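Putative glutaryl-CoA dehydrogenase (Thermus thermophilus, PDB 2EBA) is a flavoprotein of the acyl-CoA dehydrogenase family that binds flavin-adenine dinucleotide and forms a four-chain assembly. Local coordinates at residues 90-95 and 124-129; 161-166 and 210-215; 197-202 and 214-219. One frame throughout, in Å; residues are numbered along the deposited sequence.

Interactions 1 and 2 are buried and both touch the flavin-adenine dinucleotide, whereas interaction 3 lies at the surface. Interaction 1 sets helix 87-107 on strand 127-130 by van der Waals packing, with no hydrogen bond between the two segments. Interactions 2 and 3 are strand pairings in one antiparallel sheet: strand 212-217 is held by strand 154-165 in interaction 2 and by strand 196-200 in interaction 3, with Glu214 and Leu215 common to both. Their backbone bonding is alike, but their side chains differ. Residues 161-166 and 210-215 share two bridging waters, and 161-166 touches the flavin; residues 197-202 and 214-219 carry charges outward. Asn166 lies where interactions 1 and 2 meet.

Interaction 1 of 3, residues 90-95 and 124-129; sequences RSFVSV and EMVGCF. With FAD (flavin-adenine dinucleotide), chain I.
Val95 presses one methyl onto the backbone of Gly127 and Cys128, and this is the tight part of the contact. With CG1 anti to the backbone N (chi1 177°), that methyl lies 3.7 Å from Gly127 O and 3.9 Å from Cys128 CA. The same Val95 CG1 comes within 4.3 Å of Phe129 N. Cys128 turns its own side chain away, so the helix meets peptide rather than thiol there. The polar groups of Gly127 are satisfied from outside: its N bonds to Gln96 OE1 and its O to Asn166 ND2.

Toward the other end the packing thins. Phe92 reaches out to a single touch, CE2 to Val126 CG2 at 4.0 Å, with the two side chains at about a right angle and the methyl oblique to the ring. Val126 is partly exposed, as is Met125, and Glu124 lies at the surface.

On the inner side, Phe129 O accepts a bond from FAD N3 at 3.0 Å. The Phe129 ring comes edge-on to the flavin, CD1 lying 3.8 Å from FAD O2, and also packs on Pro237 and Leu241 of helix 235-269. The axis of helix 90-95 runs 84° to the strand, the near-perpendicular seating of an N-terminal-domain helix on the edge of the middle beta domain at the flavin site of the acyl-CoA dehydrogenase fold.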
loop_
_atom_site.group_PDB
_atom_site.type_symbol
_atom_site.label_atom_id
_atom_site.label_comp_id
_atom_site.label_asym_id
_atom_site.label_seq_id
_atom_site.Cartn_x
_atom_site.Cartn_y
_atom_site.Cartn_z
ATOM N N ARG A 90 20.917 -20.982 -1.986
ATOM C CA ARG A 90 19.871 -21.611 -1.176
ATOM C C ARG A 90 19.007 -22.526 -2.046
ATOM O O ARG A 90 18.564 -23.592 -1.614
ATOM C CB ARG A 90 19.009 -20.525 -0.513
ATOM C CG ARG A 90 18.083 -20.997 0.620
ATOM C CD ARG A 90 16.745 -21.518 0.096
ATOM N NE ARG A 90 16.060 -20.501 -0.693
ATOM C CZ ARG A 90 15.382 -20.740 -1.810
ATOM N NH1 ARG A 90 15.286 -21.973 -2.289
ATOM N NH2 ARG A 90 14.817 -19.734 -2.468
ATOM N N SER A 91 18.787 -22.091 -3.288
ATOM C CA SER A 91 17.992 -22.839 -4.255
ATOM C C SER A 91 18.562 -24.225 -4.491
ATOM O O SER A 91 17.823 -25.206 -4.527
ATOM C CB SER A 91 17.937 -22.083 -5.587
ATOM O OG SER A 91 17.219 -20.870 -5.445
ATOM N N PHE A 92 19.875 -24.307 -4.663
ATOM C CA PHE A 92 20.497 -25.597 -4.885
ATOM C C PHE A 92 20.169 -26.537 -3.727
ATOM O O PHE A 92 19.744 -27.670 -3.941
ATOM C CB PHE A 92 22.019 -25.462 -5.038
ATOM C CG PHE A 92 22.725 -26.785 -5.202
ATOM C CD1 PHE A 92 23.170 -27.506 -4.093
ATOM C CD2 PHE A 92 22.870 -27.351 -6.464
ATOM C CE1 PHE A 92 23.738 -28.772 -4.240
ATOM C CE2 PHE A 92 23.439 -28.622 -6.629
ATOM C CZ PHE A 92 23.872 -29.335 -5.511
ATOM N N VAL A 93 20.361 -26.069 -2.498
ATOM C CA VAL A 93 20.084 -26.901 -1.337
ATOM C C VAL A 93 18.609 -27.265 -1.205
ATOM O O VAL A 93 18.283 -28.377 -0.765
ATOM C CB VAL A 93 20.560 -26.235 -0.044
ATOM C CG1 VAL A 93 20.218 -27.116 1.150
ATOM C CG2 VAL A 93 22.049 -26.002 -0.125
ATOM N N SER A 94 17.720 -26.344 -1.586
ATOM C CA SER A 94 16.280 -26.614 -1.508
ATOM C C SER A 94 15.900 -27.734 -2.463
ATOM O O SER A 94 15.172 -28.651 -2.093
ATOM C CB SER A 94 15.469 -25.370 -1.865
ATOM O OG SER A 94 15.743 -24.318 -0.972
ATOM N N VAL A 95 16.391 -27.635 -3.693
ATOM C CA VAL A 95 16.135 -28.622 -4.724
ATOM C C VAL A 95 16.652 -29.993 -4.302
ATOM O O VAL A 95 15.897 -30.955 -4.254
ATOM C CB VAL A 95 16.816 -28.203 -6.035
ATOM C CG1 VAL A 95 16.612 -29.268 -7.105
ATOM C CG2 VAL A 95 16.251 -26.879 -6.483
ATOM N N GLU A 124 27.537 -36.044 -4.277
ATOM C CA GLU A 124 28.255 -36.862 -5.232
ATOM C C GLU A 124 27.433 -37.052 -6.508
ATOM O O GLU A 124 27.974 -37.381 -7.559
ATOM C CB GLU A 124 28.567 -38.191 -4.565
ATOM C CG GLU A 124 29.137 -39.243 -5.445
ATOM C CD GLU A 124 29.575 -40.430 -4.630
ATOM O OE1 GLU A 124 29.908 -41.472 -5.241
ATOM O OE2 GLU A 124 29.586 -40.307 -3.376
ATOM N N MET A 125 26.125 -36.845 -6.394
ATOM C CA MET A 125 25.227 -36.911 -7.539
ATOM C C MET A 125 24.076 -35.919 -7.393
ATOM O O MET A 125 23.234 -36.054 -6.507
ATOM C CB MET A 125 24.679 -38.330 -7.710
ATOM C CG MET A 125 23.360 -38.399 -8.461
ATOM S SD MET A 125 22.530 -39.988 -8.263
ATOM C CE MET A 125 20.860 -39.455 -7.896
ATOM N N VAL A 126 24.051 -34.922 -8.272
ATOM C CA VAL A 126 23.070 -33.842 -8.198
ATOM C C VAL A 126 21.751 -34.105 -8.938
ATOM O O VAL A 126 21.730 -34.672 -10.027
ATOM C CB VAL A 126 23.703 -32.519 -8.692
ATOM C CG1 VAL A 126 24.678 -32.814 -9.779
ATOM C CG2 VAL A 126 22.639 -31.545 -9.190
ATOM N N GLY A 127 20.650 -33.681 -8.323
ATOM C CA GLY A 127 19.354 -33.884 -8.932
ATOM C C GLY A 127 18.571 -32.621 -9.223
ATOM O O GLY A 127 18.978 -31.523 -8.873
ATOM N N CYS A 128 17.438 -32.790 -9.893
ATOM C CA CYS A 128 16.564 -31.676 -10.220
ATOM C C CYS A 128 15.117 -32.157 -10.105
ATOM O O CYS A 128 14.842 -33.352 -10.007
ATOM C CB CYS A 128 16.866 -31.137 -11.630
ATOM S SG CYS A 128 16.587 -32.321 -12.957
ATOM N N PHE A 129 14.190 -31.216 -10.123
ATOM C CA PHE A 129 12.786 -31.527 -9.956
ATOM C C PHE A 129 12.042 -30.936 -11.136
ATOM O O PHE A 129 12.000 -29.727 -11.316
ATOM C CB PHE A 129 12.355 -30.918 -8.622
ATOM C CG PHE A 129 10.905 -31.068 -8.291
ATOM C CD1 PHE A 129 9.989 -30.122 -8.708
ATOM C CD2 PHE A 129 10.477 -32.084 -7.462
ATOM C CE1 PHE A 129 8.668 -30.173 -8.302
ATOM C CE2 PHE A 129 9.146 -32.153 -7.039
ATOM C CZ PHE A 129 8.239 -31.188 -7.460
HETATM P PA FAD I . 1.941 -18.658 -14.819
HETATM O O1A FAD I . 1.339 -18.474 -16.196
HETATM O O2A FAD I . 1.625 -19.883 -13.998
HETATM O O5B FAD I . 1.617 -17.313 -13.975
HETATM C C5B FAD I . 1.704 -16.067 -14.432
HETATM C C4B FAD I . 0.987 -14.972 -13.686
HETATM O O4B FAD I . -0.508 -15.422 -13.384
HETATM C C3B FAD I . 1.376 -15.147 -12.120
HETATM O O3B FAD I . 1.130 -13.863 -11.556
HETATM C C2B FAD I . 0.309 -15.966 -11.357
HETATM O O2B FAD I . 0.062 -15.483 -10.092
HETATM C C1B FAD I . -0.914 -15.572 -12.146
HETATM N N9A FAD I . -1.878 -16.750 -12.028
HETATM C C8A FAD I . -1.659 -17.982 -12.459
HETATM N N7A FAD I . -2.793 -18.707 -12.178
HETATM C C5A FAD I . -3.707 -17.892 -11.583
HETATM C C6A FAD I . -5.039 -18.067 -11.078
HETATM N N6A FAD I . -5.656 -19.260 -11.126
HETATM N N1A FAD I . -5.693 -16.992 -10.527
HETATM C C2A FAD I . -5.098 -15.764 -10.454
HETATM N N3A FAD I . -3.824 -15.571 -10.929
HETATM C C4A FAD I . -3.121 -16.616 -11.504
HETATM N N1 FAD I . 9.574 -25.288 -11.490
HETATM C C2 FAD I . 9.861 -26.589 -11.149
HETATM O O2 FAD I . 8.979 -27.462 -11.220
HETATM N N3 FAD I . 11.120 -26.929 -10.737
HETATM C C4 FAD I . 12.114 -25.983 -10.658
HETATM O O4 FAD I . 13.258 -26.318 -10.293
HETATM C C4X FAD I . 11.842 -24.644 -11.007
HETATM N N5 FAD I . 12.826 -23.678 -10.960
HETATM C C5X FAD I . 12.576 -22.380 -11.336
HETATM C C6 FAD I . 13.622 -21.421 -11.310
HETATM C C7 FAD I . 13.381 -20.087 -11.724
HETATM C C7M FAD I . 14.550 -19.125 -11.686
HETATM C C8 FAD I . 12.074 -19.699 -12.158
HETATM C C8M FAD I . 11.730 -18.299 -12.620
HETATM C C9 FAD I . 11.042 -20.653 -12.177
HETATM C C9A FAD I . 11.258 -22.013 -11.773
HETATM N N10 FAD I . 10.251 -23.001 -11.806
HETATM C C10 FAD I . 10.530 -24.297 -11.437
HETATM C "C1'" FAD I . 8.884 -22.703 -12.260
HETATM C "C2'" FAD I . 8.097 -21.815 -11.342
HETATM O "O2'" FAD I . 7.536 -22.599 -10.301
HETATM C "C3'" FAD I . 7.072 -21.114 -12.185
HETATM O "O3'" FAD I . 7.692 -19.965 -12.756
HETATM C "C4'" FAD I . 5.835 -20.662 -11.419
HETATM O "O4'" FAD I . 4.929 -21.754 -11.239
HETATM C "C5'" FAD I . 5.112 -19.565 -12.175
HETATM O "O5'" FAD I . 4.422 -20.117 -13.278
HETATM P P FAD I . 4.633 -19.654 -14.817
HETATM O O1P FAD I . 5.970 -19.010 -15.018
HETATM O O2P FAD I . 4.319 -20.849 -15.683
HETATM O O3P FAD I . 3.540 -18.494 -14.981
#

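Interaction 2 of 3, residues 161-166 and 210-215. With FAD (flavin-adenine dinucleotide), chain I.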
loop_
_atom_site.group_PDB
_atom_site.type_symbol
_atom_site.label_atom_id
_atom_site.label_comp_id
_atom_site.label_asym_id
_atom_site.label_seq_id
_atom_site.Cartn_x
_atom_site.Cartn_y
_atom_site.Cartn_z
ATOM N N LYS A 161 9.716 -29.707 -19.787
ATOM C CA LYS A 161 9.692 -29.017 -18.508
ATOM C C LYS A 161 10.449 -27.709 -18.674
ATOM O O LYS A 161 11.489 -27.654 -19.336
ATOM C CB LYS A 161 10.339 -29.887 -17.418
ATOM C CG LYS A 161 9.617 -31.208 -17.166
ATOM C CD LYS A 161 8.160 -30.988 -16.741
ATOM C CE LYS A 161 7.463 -32.313 -16.419
ATOM N NZ LYS A 161 6.007 -32.173 -16.093
ATOM N N MET A 162 9.915 -26.641 -18.092
ATOM C CA MET A 162 10.528 -25.320 -18.221
ATOM C C MET A 162 10.976 -24.793 -16.868
ATOM O O MET A 162 10.343 -25.041 -15.842
ATOM C CB MET A 162 9.567 -24.313 -18.851
ATOM C CG MET A 162 10.030 -23.720 -20.188
ATOM S SD MET A 162 11.808 -23.466 -20.312
ATOM C CE MET A 162 11.951 -21.862 -19.903
ATOM N N TRP A 163 12.069 -24.041 -16.895
ATOM C CA TRP A 163 12.624 -23.426 -15.704
ATOM C C TRP A 163 13.018 -24.444 -14.641
ATOM O O TRP A 163 12.687 -24.261 -13.498
ATOM C CB TRP A 163 11.616 -22.444 -15.079
ATOM C CG TRP A 163 10.972 -21.449 -16.026
ATOM C CD1 TRP A 163 9.658 -21.394 -16.385
ATOM C CD2 TRP A 163 11.627 -20.401 -16.751
ATOM N NE1 TRP A 163 9.452 -20.381 -17.292
ATOM C CE2 TRP A 163 10.646 -19.758 -17.535
ATOM C CE3 TRP A 163 12.947 -19.946 -16.815
ATOM C CZ2 TRP A 163 10.946 -18.686 -18.375
ATOM C CZ3 TRP A 163 13.245 -18.877 -17.653
ATOM C CH2 TRP A 163 12.247 -18.262 -18.421
ATOM N N ILE A 164 13.732 -25.505 -14.993
ATOM C CA ILE A 164 14.099 -26.490 -13.983
ATOM C C ILE A 164 15.485 -26.228 -13.417
ATOM O O ILE A 164 16.474 -26.255 -14.152
ATOM C CB ILE A 164 14.051 -27.905 -14.572
ATOM C CG1 ILE A 164 12.700 -28.112 -15.263
ATOM C CG2 ILE A 164 14.276 -28.948 -13.474
ATOM C CD1 ILE A 164 11.499 -27.791 -14.401
ATOM N N THR A 165 15.547 -25.967 -12.112
ATOM C CA THR A 165 16.813 -25.706 -11.433
ATOM C C THR A 165 17.672 -26.955 -11.467
ATOM O O THR A 165 17.160 -28.069 -11.372
ATOM C CB THR A 165 16.583 -25.299 -9.968
ATOM O OG1 THR A 165 15.849 -24.075 -9.935
ATOM C CG2 THR A 165 17.899 -25.104 -9.238
ATOM N N ASN A 166 18.980 -26.757 -11.607
ATOM C CA ASN A 166 19.934 -27.857 -11.680
ATOM C C ASN A 166 19.714 -28.711 -12.921
ATOM O O ASN A 166 20.228 -29.826 -13.006
ATOM C CB ASN A 166 19.834 -28.753 -10.436
ATOM C CG ASN A 166 20.387 -28.089 -9.194
ATOM O OD1 ASN A 166 21.098 -27.086 -9.284
ATOM N ND2 ASN A 166 20.081 -28.656 -8.027
ATOM N N SER A 210 22.968 -19.683 -10.495
ATOM C CA SER A 210 22.188 -20.911 -10.454
ATOM C C SER A 210 21.944 -21.365 -11.877
ATOM O O SER A 210 21.894 -20.536 -12.787
ATOM C CB SER A 210 20.841 -20.655 -9.769
ATOM O OG SER A 210 19.885 -21.657 -10.089
ATOM N N VAL A 211 21.800 -22.670 -12.089
ATOM C CA VAL A 211 21.531 -23.137 -13.440
ATOM C C VAL A 211 20.055 -23.496 -13.593
ATOM O O VAL A 211 19.471 -24.197 -12.764
ATOM C CB VAL A 211 22.500 -24.323 -13.871
ATOM C CG1 VAL A 211 23.656 -24.441 -12.872
ATOM C CG2 VAL A 211 21.739 -25.642 -14.048
ATOM N N THR A 212 19.453 -22.945 -14.644
ATOM C CA THR A 212 18.048 -23.146 -14.969
ATOM C C THR A 212 18.012 -23.717 -16.367
ATOM O O THR A 212 18.624 -23.173 -17.283
ATOM C CB THR A 212 17.290 -21.829 -14.987
ATOM O OG1 THR A 212 17.725 -21.011 -13.893
ATOM C CG2 THR A 212 15.794 -22.087 -14.884
ATOM N N SER A 213 17.276 -24.803 -16.546
ATOM C CA SER A 213 17.241 -25.444 -17.843
ATOM C C SER A 213 15.848 -25.757 -18.326
ATOM O O SER A 213 14.856 -25.571 -17.625
ATOM C CB SER A 213 18.050 -26.739 -17.782
ATOM O OG SER A 213 19.257 -26.542 -17.070
ATOM N N GLU A 214 15.793 -26.223 -19.560
ATOM C CA GLU A 214 14.550 -26.639 -20.165
ATOM C C GLU A 214 14.787 -28.132 -20.405
ATOM O O GLU A 214 15.808 -28.516 -20.974
ATOM C CB GLU A 214 14.332 -25.910 -21.482
ATOM C CG GLU A 214 13.065 -26.316 -22.174
ATOM C CD GLU A 214 13.028 -25.848 -23.606
ATOM O OE1 GLU A 214 13.864 -26.318 -24.415
ATOM O OE2 GLU A 214 12.159 -25.006 -23.921
ATOM N N LEU A 215 13.872 -28.975 -19.942
ATOM C CA LEU A 215 14.045 -30.408 -20.127
ATOM C C LEU A 215 13.139 -30.865 -21.249
ATOM O O LEU A 215 11.972 -30.493 -21.320
ATOM C CB LEU A 215 13.716 -31.182 -18.836
ATOM C CG LEU A 215 14.388 -30.723 -17.537
ATOM C CD1 LEU A 215 14.011 -31.655 -16.384
ATOM C CD2 LEU A 215 15.884 -30.686 -17.731
HETATM P PA FAD I . 1.941 -18.658 -14.819
HETATM O O1A FAD I . 1.339 -18.474 -16.196
HETATM O O2A FAD I . 1.625 -19.883 -13.998
HETATM O O5B FAD I . 1.617 -17.313 -13.975
HETATM C C5B FAD I . 1.704 -16.067 -14.432
HETATM C C4B FAD I . 0.987 -14.972 -13.686
HETATM O O4B FAD I . -0.508 -15.422 -13.384
HETATM C C3B FAD I . 1.376 -15.147 -12.120
HETATM O O3B FAD I . 1.130 -13.863 -11.556
HETATM C C2B FAD I . 0.309 -15.966 -11.357
HETATM O O2B FAD I . 0.062 -15.483 -10.092
HETATM C C1B FAD I . -0.914 -15.572 -12.146
HETATM N N9A FAD I . -1.878 -16.750 -12.028
HETATM C C8A FAD I . -1.659 -17.982 -12.459
HETATM N N7A FAD I . -2.793 -18.707 -12.178
HETATM C C5A FAD I . -3.707 -17.892 -11.583
HETATM C C6A FAD I . -5.039 -18.067 -11.078
HETATM N N6A FAD I . -5.656 -19.260 -11.126
HETATM N N1A FAD I . -5.693 -16.992 -10.527
HETATM C C2A FAD I . -5.098 -15.764 -10.454
HETATM N N3A FAD I . -3.824 -15.571 -10.929
HETATM C C4A FAD I . -3.121 -16.616 -11.504
HETATM N N1 FAD I . 9.574 -25.288 -11.490
HETATM C C2 FAD I . 9.861 -26.589 -11.149
HETATM O O2 FAD I . 8.979 -27.462 -11.220
HETATM N N3 FAD I . 11.120 -26.929 -10.737
HETATM C C4 FAD I . 12.114 -25.983 -10.658
HETATM O O4 FAD I . 13.258 -26.318 -10.293
HETATM C C4X FAD I . 11.842 -24.644 -11.007
HETATM N N5 FAD I . 12.826 -23.678 -10.960
HETATM C C5X FAD I . 12.576 -22.380 -11.336
HETATM C C6 FAD I . 13.622 -21.421 -11.310
HETATM C C7 FAD I . 13.381 -20.087 -11.724
HETATM C C7M FAD I . 14.550 -19.125 -11.686
HETATM C C8 FAD I . 12.074 -19.699 -12.158
HETATM C C8M FAD I . 11.730 -18.299 -12.620
HETATM C C9 FAD I . 11.042 -20.653 -12.177
HETATM C C9A FAD I . 11.258 -22.013 -11.773
HETATM N N10 FAD I . 10.251 -23.001 -11.806
HETATM C C10 FAD I . 10.530 -24.297 -11.437
HETATM C "C1'" FAD I . 8.884 -22.703 -12.260
HETATM C "C2'" FAD I . 8.097 -21.815 -11.342
HETATM O "O2'" FAD I . 7.536 -22.599 -10.301
HETATM C "C3'" FAD I . 7.072 -21.114 -12.185
HETATM O "O3'" FAD I . 7.692 -19.965 -12.756
HETATM C "C4'" FAD I . 5.835 -20.662 -11.419
HETATM O "O4'" FAD I . 4.929 -21.754 -11.239
HETATM C "C5'" FAD I . 5.112 -19.565 -12.175
HETATM O "O5'" FAD I . 4.422 -20.117 -13.278
HETATM P P FAD I . 4.633 -19.654 -14.817
HETATM O O1P FAD I . 5.970 -19.010 -15.018
HETATM O O2P FAD I . 4.319 -20.849 -15.683
HETATM O O3P FAD I . 3.540 -18.494 -14.981
HETATM O O HOH W 1 17.348 -22.010 -11.318
HETATM O O HOH W 2 22.160 -24.294 -9.504
#
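An antiparallel strand pair of the middle beta domain, bent where it passes the flavin, brings Lys161 opposite Leu215 and Thr165 opposite Thr212. Lys161 and Leu215 form a hydrogen-bonded pair, with both N-to-O distances 2.8 Å (Lys161 N to Leu215 O and Leu215 N to Lys161 O). Their CB atoms lie on one face, beside Ile164, whose CG1 meets Leu215 CG at 3.9 Å with the side chains at about a right angle. The lysine's NZ leads off to Glu133.

Between the pairs the register slips by one. Trp163 and Ile164 both face Ser213 in a G1 beta bulge, made possible by the left-handed backbone of Trp163 (phi 60°). Ser213 O bonds to Ile164 N at 2.9 Å, whereas Trp163 N, though near, meets it at a poor angle. The bulge puts Trp163 beside the flavin: CB packs on FAD C9A, while Thr212 CG2 comes to the edge of the indole and the methyl of Met162 sits over its face.

Beyond the bulge Thr165 N gives a straight bond of 2.9 Å to FAD O4 (165°). A chi1 of -63° turns Thr165 OG1 to the N5 side of the flavin, where it joins a water that also bonds Ser210 OG and Thr212 OG1; Lys204 supplies a further partner to Thr212 OG1. A second water links Asn166 OD1 (3.0 Å) with Val211 N (3.1 Å).

Interaction 3 of 3, residues 197-202 and 214-219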
loop_
_atom_site.group_PDB
_atom_site.type_symbol
_atom_site.label_atom_id
_atom_site.label_comp_id
_atom_site.label_asym_id
_atom_site.label_seq_id
_atom_site.Cartn_x
_atom_site.Cartn_y
_atom_site.Cartn_z
ATOM N N GLN A 197 16.976 -34.453 -23.153
ATOM C CA GLN A 197 17.835 -33.302 -23.406
ATOM C C GLN A 197 17.584 -32.184 -22.408
ATOM O O GLN A 197 16.441 -31.889 -22.074
ATOM C CB GLN A 197 17.606 -32.752 -24.819
ATOM C CG GLN A 197 17.829 -33.741 -25.958
ATOM C CD GLN A 197 19.285 -34.164 -26.133
ATOM O OE1 GLN A 197 19.645 -34.780 -27.142
ATOM N NE2 GLN A 197 20.125 -33.846 -25.148
ATOM N N ALA A 198 18.664 -31.566 -21.944
ATOM C CA ALA A 198 18.578 -30.464 -20.995
ATOM C C ALA A 198 19.320 -29.272 -21.575
ATOM O O ALA A 198 20.518 -29.346 -21.817
ATOM C CB ALA A 198 19.203 -30.859 -19.673
ATOM N N ARG A 199 18.607 -28.178 -21.799
ATOM C CA ARG A 199 19.232 -26.985 -22.347
ATOM C C ARG A 199 19.057 -25.846 -21.366
ATOM O O ARG A 199 17.968 -25.630 -20.832
ATOM C CB ARG A 199 18.614 -26.648 -23.708
ATOM C CG ARG A 199 18.714 -27.816 -24.691
ATOM C CD ARG A 199 18.511 -27.410 -26.144
ATOM N NE ARG A 199 17.127 -27.050 -26.462
ATOM C CZ ARG A 199 16.093 -27.888 -26.389
ATOM N NH1 ARG A 199 16.273 -29.149 -26.000
ATOM N NH2 ARG A 199 14.876 -27.462 -26.718
ATOM N N GLU A 200 20.143 -25.135 -21.111
ATOM C CA GLU A 200 20.110 -24.024 -20.176
ATOM C C GLU A 200 19.375 -22.816 -20.713
ATOM O O GLU A 200 19.350 -22.572 -21.916
ATOM C CB GLU A 200 21.517 -23.594 -19.813
ATOM C CG GLU A 200 22.322 -24.647 -19.126
ATOM C CD GLU A 200 23.713 -24.158 -18.819
ATOM O OE1 GLU A 200 24.111 -23.145 -19.419
ATOM O OE2 GLU A 200 24.414 -24.781 -17.996
ATOM N N VAL A 201 18.795 -22.061 -19.788
ATOM C CA VAL A 201 18.049 -20.851 -20.086
ATOM C C VAL A 201 19.029 -19.684 -20.034
ATOM O O VAL A 201 19.787 -19.546 -19.074
ATOM C CB VAL A 201 16.923 -20.641 -19.038
ATOM C CG1 VAL A 201 16.212 -19.309 -19.272
ATOM C CG2 VAL A 201 15.932 -21.816 -19.106
ATOM N N LYS A 202 19.022 -18.853 -21.069
ATOM C CA LYS A 202 19.922 -17.708 -21.141
ATOM C C LYS A 202 19.167 -16.396 -20.995
ATOM O O LYS A 202 17.933 -16.370 -21.063
ATOM C CB LYS A 202 20.666 -17.712 -22.480
ATOM C CG LYS A 202 21.332 -19.035 -22.820
ATOM C CD LYS A 202 22.209 -19.515 -21.673
ATOM C CE LYS A 202 22.841 -20.844 -22.007
ATOM N NZ LYS A 202 23.595 -21.339 -20.843
ATOM N N GLU A 214 15.793 -26.223 -19.560
ATOM C CA GLU A 214 14.550 -26.639 -20.165
ATOM C C GLU A 214 14.787 -28.132 -20.405
ATOM O O GLU A 214 15.808 -28.516 -20.974
ATOM C CB GLU A 214 14.332 -25.910 -21.482
ATOM C CG GLU A 214 13.065 -26.316 -22.174
ATOM C CD GLU A 214 13.028 -25.848 -23.606
ATOM O OE1 GLU A 214 13.864 -26.318 -24.415
ATOM O OE2 GLU A 214 12.159 -25.006 -23.921
ATOM N N LEU A 215 13.872 -28.975 -19.942
ATOM C CA LEU A 215 14.045 -30.408 -20.127
ATOM C C LEU A 215 13.139 -30.865 -21.249
ATOM O O LEU A 215 11.972 -30.493 -21.320
ATOM C CB LEU A 215 13.716 -31.182 -18.836
ATOM C CG LEU A 215 14.388 -30.723 -17.537
ATOM C CD1 LEU A 215 14.011 -31.655 -16.384
ATOM C CD2 LEU A 215 15.884 -30.686 -17.731
ATOM N N VAL A 216 13.697 -31.650 -22.153
ATOM C CA VAL A 216 12.925 -32.171 -23.259
ATOM C C VAL A 216 13.092 -33.678 -23.212
ATOM O O VAL A 216 14.207 -34.189 -23.301
ATOM C CB VAL A 216 13.427 -31.633 -24.619
ATOM C CG1 VAL A 216 12.626 -32.247 -25.738
ATOM C CG2 VAL A 216 13.293 -30.123 -24.670
ATOM N N LEU A 217 11.980 -34.376 -23.022
ATOM C CA LEU A 217 11.982 -35.822 -22.986
ATOM C C LEU A 217 11.308 -36.324 -24.253
ATOM O O LEU A 217 10.119 -36.113 -24.472
ATOM C CB LEU A 217 11.245 -36.338 -21.742
ATOM C CG LEU A 217 11.986 -36.113 -20.419
ATOM C CD1 LEU A 217 11.676 -34.720 -19.912
ATOM C CD2 LEU A 217 11.578 -37.171 -19.397
ATOM N N GLU A 218 12.094 -36.984 -25.091
ATOM C CA GLU A 218 11.611 -37.516 -26.354
ATOM C C GLU A 218 11.729 -39.038 -26.320
ATOM O O GLU A 218 12.828 -39.586 -26.436
ATOM C CB GLU A 218 12.463 -36.938 -27.485
ATOM C CG GLU A 218 11.739 -36.673 -28.789
ATOM C CD GLU A 218 12.622 -35.928 -29.790
ATOM O OE1 GLU A 218 13.754 -36.394 -30.059
ATOM O OE2 GLU A 218 12.184 -34.877 -30.311
ATOM N N GLU A 219 10.593 -39.714 -26.142
ATOM C CA GLU A 219 10.547 -41.177 -26.089
ATOM C C GLU A 219 11.583 -41.730 -25.107
ATOM O O GLU A 219 12.299 -42.673 -25.416
ATOM C CB GLU A 219 10.808 -41.749 -27.482
ATOM C CG GLU A 219 9.981 -42.973 -27.826
ATOM C CD GLU A 219 8.490 -42.678 -27.931
ATOM O OE1 GLU A 219 8.119 -41.627 -28.496
ATOM O OE2 GLU A 219 7.684 -43.511 -27.465
#
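Arg199 and Glu214 lie side by side on one face of the hairpin of strands 196-200 and 212-217, their side chains pointing the same way. The flat groups are far from coplanar, with guanidinium and carboxylate planes 72° apart. Glu214 OE1 sits over one face of the guanidinium, 2.8 Å from Arg199 NH2 and well out of its plane, so the salt bridge rests on charge and no N-H is aimed at the oxygen. Two different courses bring the groups together: Glu214 runs extended from a CG anti to its backbone N, whereas the arginine chain bends at chi3 (-71°) and reaches over the neighbouring strand.

The same bend lays the guanidinium against Val216. Arg199 NH1 is 3.4 Å from Val216 CG2, the methyl meeting the flat group obliquely. Gln197 shares this face but bends at chi2 and carries its amide away from the partner strand. On the other face the contact is purely apolar, Ala198 CB resting against Leu215 CD2 at 3.8 Å.

Beneath these side chains the backbones pair in antiparallel fashion. Gln197 with Val216 and Arg199 with Glu214 are hydrogen-bonded pairs, flanking the non-hydrogen-bonded pair Ala198 with Leu215. Gln197 N donates to Val216 O over 2.8 Å in the carbonyl plane and almost straight at 175°; Arg199 N donates to Glu214 O over 2.9 Å. Past the strand, Val201 packs on Thr346 of a second subunit.

Arg199 also touches a neighbouring molecule of the crystal, which may influence its pose. The chemistry implies a hairpin held mainly by its backbone, to which a surface ion pair adds attraction that solvent would probably weaken.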